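Local coordinates for protein cysteine desulfurase (Thermococcus onnurineus, PDB 5B89) that probably converts L-cysteine to L-alanine with the help of pyridoxal 5'-phosphate, passing the sulfur to a carrier, at residues Val347-Pro352 and His357-Ile362; Pro379-Lys382 and Gly388-Arg391. All coordinates share one frame; numbering follows the deposited sequence.

Contact 1 of 2, residues Val347-Pro352 and His357-Ile362; sequences VSFNVP and HDVAAI
V359, on the helix 356-365, meets V351 methyl to methyl, CG2 of V359 lying 3.9 Å from CG2 of V351. The two side chains slant across one another, and each CB points at the opposite segment. Both valines place CG1 anti to the backbone N (chi1 179° in each), which leaves CG2 beside the N as the branch that makes this contact; CB of V351 backs it up at 4.0 Å from the same V359 CG2. The other methyl of V359 serves a second partner: CG1 comes obliquely to the F349 ring, 4.4 Å from CE2, a looser approach than that between the valines. The arrangement is the first half of a beta-alpha-beta crossover: the chain leaves strand 346-349, turns within a few residues into the helix, and passes over the intervening strand 389-393 to reach the parallel strand 368-373. F349 and V351 alternate with S348 and N350, so the apolar residues look into the layer between sheet and helices while S348 OG hydrogen-bonds to the carbonyl of A186. Compact, branched valine suits the short span between helix and loop, and the longer phenylalanine reaches across from the strand. M410 of the helix 400-415 touches both F349 and V351, and V390 on the neighbouring strand touches F349 and V359.

Contact 2 of 2, residues Pro379-Lys382 and Gly388-Arg391; sequences PVMK and GTVR. With ALA (alanine), chain H.
M381 lays its sulfur against the start of the strand 389-393: SD is 3.7 Å from CA of G388 and 4.1 Å from CG2 of T389. The first torsion, with CG anti to the carbonyl carbon, sets CG 4.2 Å from G388 CA, and the bend at chi2 (-55°) then turns SD onto that CA. Glycine suits this place through its backbone: a phi of 168° is one that residues with a side chain seldom adopt, and the flexible thioether rests on its bare CA. The side chains of M381 and T389 meet at about a right angle, and the threonine divides its two branches between tasks: CG2 faces the sulfur, while OG1 hydrogen-bonds to NE2 of H375, a residue of the alanine pocket, and to OG of S348.

Two residues farther along the strand, R391 takes the carboxylate of the bound alanine, the product expected of a cysteine desulfurase, in a two-pronged grip. NH1 donates to O at 2.8 Å and NH2 to OXT at 3.1 Å, the second bond being nearly straight (169°). O lies at the edge of the guanidinium, in its plane. The chain runs extended from the strand and bends at chi3 to deliver this edge. NH1 also bonds to the carbonyl of N185, whose ND2 binds the alanine too, so one residue helps place both partners. K382 forms a salt bridge with D269 of the second subunit. Helix 378-384 thus packs on the start of strand 389-393, which runs between 368-373 and 346-349, both antiparallel to it.

How the contacts relate
The two contacts follow one another along the chain, contact 1 closing before contact 2 opens, and their centres lie about 11 Å apart. They share the small four-stranded sheet, where the strands 346-349 and 389-393 are antiparallel neighbours. A probable backbone hydrogen bond of 2.8 Å from V390 N to F349 O joins them, and N350 ND2 reaches G388 O in another. Contact 1 lies toward the C-terminal helix 400-415, away from the annotated sites, whereas contact 2 includes an arginine of the alanine pocket. The sheet therefore links the buried packing of the helix 356-365 to the strand that carries the carboxylate-binding residue, and both contacts also border the second subunit.

Contact 1 of 2, residues Val347-Pro352 and His357-Ile362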
# COMPACT_ATOMS: atom_id res chain seq x y z
N VAL B 347 8.70 15.54 -22.05
CA VAL B 347 8.35 16.27 -23.30
C VAL B 347 7.11 15.65 -23.86
O VAL B 347 7.12 14.49 -24.37
CB VAL B 347 9.53 16.15 -24.28
CG1 VAL B 347 9.10 16.91 -25.55
CG2 VAL B 347 10.80 16.73 -23.71
N SER B 348 5.99 16.36 -23.80
CA SER B 348 4.75 16.03 -24.43
C SER B 348 4.73 16.73 -25.77
O SER B 348 5.20 17.86 -25.93
CB SER B 348 3.49 16.55 -23.62
OG SER B 348 3.12 15.61 -22.62
N PHE B 349 4.21 16.00 -26.75
CA PHE B 349 4.13 16.46 -28.11
C PHE B 349 2.99 15.77 -28.84
O PHE B 349 2.35 14.90 -28.33
CB PHE B 349 5.46 16.20 -28.86
CG PHE B 349 5.86 14.75 -28.95
CD1 PHE B 349 6.49 14.16 -27.91
CD2 PHE B 349 5.67 14.02 -30.10
CE1 PHE B 349 6.86 12.85 -27.97
CE2 PHE B 349 6.04 12.71 -30.16
CZ PHE B 349 6.65 12.12 -29.11
N ASN B 350 2.77 16.24 -30.05
CA ASN B 350 1.78 15.65 -30.93
C ASN B 350 2.25 15.74 -32.38
O ASN B 350 2.97 16.59 -32.73
CB ASN B 350 0.40 16.30 -30.85
CG ASN B 350 -0.50 15.67 -29.81
OD1 ASN B 350 -0.67 14.50 -29.76
ND2 ASN B 350 -1.08 16.49 -29.01
N VAL B 351 1.80 14.80 -33.17
CA VAL B 351 2.07 14.80 -34.60
C VAL B 351 0.77 15.17 -35.31
O VAL B 351 -0.18 14.48 -35.18
CB VAL B 351 2.58 13.46 -35.12
CG1 VAL B 351 2.81 13.55 -36.62
CG2 VAL B 351 3.87 13.07 -34.42
N PRO B 352 0.76 16.29 -36.02
CA PRO B 352 -0.49 16.75 -36.72
C PRO B 352 -1.00 15.69 -37.66
O PRO B 352 -0.20 15.07 -38.37
CB PRO B 352 -0.02 17.96 -37.47
CG PRO B 352 1.12 18.48 -36.70
CD PRO B 352 1.87 17.21 -36.26
N HIS B 357 -2.10 7.77 -29.60
CA HIS B 357 -1.94 6.34 -29.42
C HIS B 357 -1.29 5.73 -30.65
O HIS B 357 -0.52 4.78 -30.53
CB HIS B 357 -3.24 5.59 -29.13
CG HIS B 357 -3.88 5.94 -27.81
ND1 HIS B 357 -3.14 6.32 -26.69
CD2 HIS B 357 -5.18 5.92 -27.43
CE1 HIS B 357 -3.98 6.57 -25.68
NE2 HIS B 357 -5.21 6.31 -26.10
N ASP B 358 -1.57 6.31 -31.83
CA ASP B 358 -0.99 5.69 -33.04
C ASP B 358 0.50 6.03 -33.13
O ASP B 358 1.33 5.20 -33.50
CB ASP B 358 -1.73 6.28 -34.24
CG ASP B 358 -3.09 5.72 -34.42
OD1 ASP B 358 -3.33 4.54 -34.10
OD2 ASP B 358 -3.96 6.49 -34.87
N VAL B 359 0.90 7.25 -32.74
CA VAL B 359 2.30 7.59 -32.60
C VAL B 359 3.05 6.68 -31.64
O VAL B 359 4.19 6.20 -31.87
CB VAL B 359 2.50 9.08 -32.21
CG1 VAL B 359 3.95 9.39 -32.06
CG2 VAL B 359 1.77 9.99 -33.22
N ALA B 360 2.41 6.46 -30.48
CA ALA B 360 2.99 5.61 -29.50
C ALA B 360 3.20 4.17 -29.96
O ALA B 360 4.19 3.53 -29.57
CB ALA B 360 2.17 5.64 -28.19
N ALA B 361 2.25 3.68 -30.74
CA ALA B 361 2.35 2.32 -31.31
C ALA B 361 3.49 2.22 -32.33
O ALA B 361 4.22 1.26 -32.26
CB ALA B 361 1.06 1.94 -31.97
N ILE B 362 3.68 3.27 -33.16
CA ILE B 362 4.83 3.27 -34.07
C ILE B 362 6.16 3.26 -33.34
O ILE B 362 7.11 2.54 -33.62
CB ILE B 362 4.72 4.38 -35.09
CG1 ILE B 362 3.57 4.13 -36.03
CG2 ILE B 362 6.03 4.55 -35.88
CD1 ILE B 362 3.11 5.38 -36.67

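Contact 2 of 2, residues Pro379-Lys382 and Gly388-Arg391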
# COMPACT_ATOMS: atom_id res chain seq x y z
N PRO B 379 -7.83 18.34 -17.18
CA PRO B 379 -7.99 19.78 -17.29
C PRO B 379 -6.87 20.43 -18.06
O PRO B 379 -7.12 21.44 -18.63
CB PRO B 379 -8.07 20.24 -15.85
CG PRO B 379 -8.77 19.09 -15.20
CD PRO B 379 -8.04 17.89 -15.79
N VAL B 380 -5.69 19.83 -18.08
CA VAL B 380 -4.59 20.36 -18.87
C VAL B 380 -4.98 20.24 -20.37
O VAL B 380 -4.81 21.13 -21.13
CB VAL B 380 -3.25 19.61 -18.63
CG1 VAL B 380 -2.23 19.95 -19.69
CG2 VAL B 380 -2.68 19.93 -17.26
N MET B 381 -5.48 19.08 -20.74
CA MET B 381 -5.85 18.84 -22.12
C MET B 381 -6.99 19.77 -22.51
O MET B 381 -6.98 20.36 -23.54
CB MET B 381 -6.21 17.40 -22.36
CG MET B 381 -5.16 16.40 -21.93
SD MET B 381 -3.56 16.74 -22.68
CE MET B 381 -2.42 16.06 -21.43
N LYS B 382 -7.95 19.89 -21.63
CA LYS B 382 -9.11 20.73 -21.95
C LYS B 382 -8.69 22.21 -22.04
O LYS B 382 -9.16 22.91 -22.95
CB LYS B 382 -10.21 20.48 -20.95
CG LYS B 382 -10.82 19.14 -21.09
CD LYS B 382 -11.86 18.89 -20.00
CE LYS B 382 -12.30 17.48 -20.12
NZ LYS B 382 -13.43 17.21 -19.17
N GLY B 388 -5.19 14.82 -25.95
CA GLY B 388 -4.11 14.16 -25.29
C GLY B 388 -2.81 14.44 -26.01
O GLY B 388 -2.77 15.20 -26.92
N THR B 389 -1.76 13.80 -25.55
CA THR B 389 -0.45 13.98 -26.11
C THR B 389 0.35 12.68 -26.09
O THR B 389 -0.05 11.73 -25.49
CB THR B 389 0.42 14.99 -25.28
OG1 THR B 389 0.74 14.44 -24.02
CG2 THR B 389 -0.27 16.30 -25.05
N VAL B 390 1.46 12.72 -26.78
CA VAL B 390 2.46 11.68 -26.73
C VAL B 390 3.45 12.23 -25.72
O VAL B 390 3.70 13.39 -25.71
CB VAL B 390 3.17 11.43 -28.07
CG1 VAL B 390 3.97 10.15 -27.94
CG2 VAL B 390 2.15 11.26 -29.17
N ARG B 391 3.97 11.38 -24.85
CA ARG B 391 4.87 11.87 -23.78
C ARG B 391 6.09 11.00 -23.65
O ARG B 391 5.99 9.81 -23.34
CB ARG B 391 4.15 11.94 -22.40
CG ARG B 391 4.92 12.57 -21.27
CD ARG B 391 4.12 12.38 -19.99
NE ARG B 391 4.12 10.99 -19.54
CZ ARG B 391 3.39 10.48 -18.61
NH1 ARG B 391 2.55 11.26 -17.96
NH2 ARG B 391 3.41 9.19 -18.26
N ALA H . 1.74 10.27 -12.67
CA ALA H . 1.95 9.15 -13.71
C ALA H . 1.50 9.40 -15.17
O ALA H . 1.36 10.61 -15.49
CB ALA H . 1.37 7.76 -13.34
OXT ALA H . 1.37 8.52 -16.09